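Local coordinates for DNA mismatch repair protein MutS (Thermus aquaticus, PDB 1EWQ), which takes part in DNA mismatch repair, binding mismatched DNA and hydrolysing ATP weakly, at residues 641-644 with 645-648. Numbering follows the deposited sequence.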
# COMPACT_ATOMS: atom_id res chain seq x y z
N VAL C 641 17.69 10.80 -21.78
CA VAL C 641 17.66 9.54 -21.05
C VAL C 641 17.81 8.37 -22.00
O VAL C 641 18.54 7.43 -21.73
CB VAL C 641 16.36 9.38 -20.25
CG1 VAL C 641 16.32 8.01 -19.58
CG2 VAL C 641 16.27 10.47 -19.20
N GLU C 642 17.10 8.43 -23.13
CA GLU C 642 17.18 7.36 -24.10
C GLU C 642 18.57 7.32 -24.73
O GLU C 642 19.07 6.24 -25.06
CB GLU C 642 16.06 7.51 -25.15
CG GLU C 642 14.69 7.75 -24.49
CD GLU C 642 13.49 7.53 -25.41
OE1 GLU C 642 13.59 7.82 -26.62
OE2 GLU C 642 12.44 7.09 -24.91
N MSE C 643 19.20 8.48 -24.89
CA MSE C 643 20.54 8.50 -25.46
C MSE C 643 21.53 7.84 -24.50
O MSE C 643 22.46 7.17 -24.93
CB MSE C 643 21.00 9.93 -25.77
CG MSE C 643 20.29 10.58 -26.95
SE MSE C 643 20.53 9.59 -28.59
CE MSE C 643 18.87 8.59 -28.61
N GLU C 644 21.32 8.02 -23.20
CA GLU C 644 22.19 7.40 -22.21
C GLU C 644 22.06 5.88 -22.33
O GLU C 644 23.07 5.17 -22.34
CB GLU C 644 21.79 7.82 -20.78
CG GLU C 644 22.26 9.20 -20.39
CD GLU C 644 21.90 9.57 -18.95
OE1 GLU C 644 22.41 10.58 -18.45
OE2 GLU C 644 21.09 8.85 -18.33
N GLU C 645 20.83 5.39 -22.43
CA GLU C 645 20.62 3.96 -22.56
C GLU C 645 21.28 3.42 -23.83
O GLU C 645 21.91 2.36 -23.81
CB GLU C 645 19.12 3.65 -22.58
CG GLU C 645 18.42 3.89 -21.25
CD GLU C 645 16.90 3.74 -21.36
OE1 GLU C 645 16.43 2.76 -21.98
OE2 GLU C 645 16.19 4.61 -20.79
N VAL C 646 21.15 4.15 -24.94
CA VAL C 646 21.76 3.75 -26.20
C VAL C 646 23.27 3.62 -26.03
O VAL C 646 23.88 2.67 -26.52
CB VAL C 646 21.45 4.76 -27.33
CG1 VAL C 646 22.29 4.46 -28.56
CG2 VAL C 646 19.97 4.70 -27.68
N ALA C 647 23.88 4.58 -25.34
CA ALA C 647 25.32 4.56 -25.10
C ALA C 647 25.71 3.27 -24.38
O ALA C 647 26.62 2.58 -24.82
CB ALA C 647 25.74 5.76 -24.27
N LEU C 648 25.04 2.95 -23.28
CA LEU C 648 25.36 1.72 -22.57
C LEU C 648 25.28 0.54 -23.53
O LEU C 648 26.15 -0.34 -23.53
CB LEU C 648 24.41 1.48 -21.39
CG LEU C 648 24.69 2.24 -20.09
CD1 LEU C 648 23.70 1.78 -19.03
CD2 LEU C 648 26.13 1.97 -19.61
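Val-641 and Glu-645 meet one turn apart on helix 638-652, the valine's CG1 lying 3.6 Å from Glu-645 OE2. Val-641 CG1 is turned anti to its own amide nitrogen (chi1 176°), which sets this methyl against the carboxylate, and the two side chains cross at a slant. Glu-645 also runs its CG past the valine carbonyl, 3.6 Å from Val-641 O. On the far side of the helix, selenomethionine Met-643 and Val-646 lie side by side and point the same way. Bends at chi2 and chi3 of Met-643 fold its chain so that CE comes 4.1 Å from Val-646 CG2. The same valine methyl sits 3.2 Å from Glu-642 O, closely packed against the preceding turn.

Four successive i+4 to i backbone hydrogen bonds of 3.0 to 3.1 Å make this regular alpha-helix: Glu-645 N to Val-641 O, Val-646 N to Glu-642 O, Ala-647 N to Met-643 O and Leu-648 N to Glu-644 O. The helix belongs to the P-loop ATPase domain of MutS, with the side chain of Glu-642 about 11 Å from that of Ser-590 of the predicted ATP site. Met-643 and Val-646 pack on Ile-676 and Val-680, respectively, of helix 670-687, and they also touch Ala-745 and Leu-747, respectively, of the second subunit, placing this face at the dimer interface.

Among the acidic side chains, Glu-642 OE2 forms a salt bridge with Arg-666, and Glu-645 OE1 forms another with Arg-625. Glu-642 OE2 and Glu-645 OE2 stay 6.1 Å apart, and the arginines probably offset the like charges.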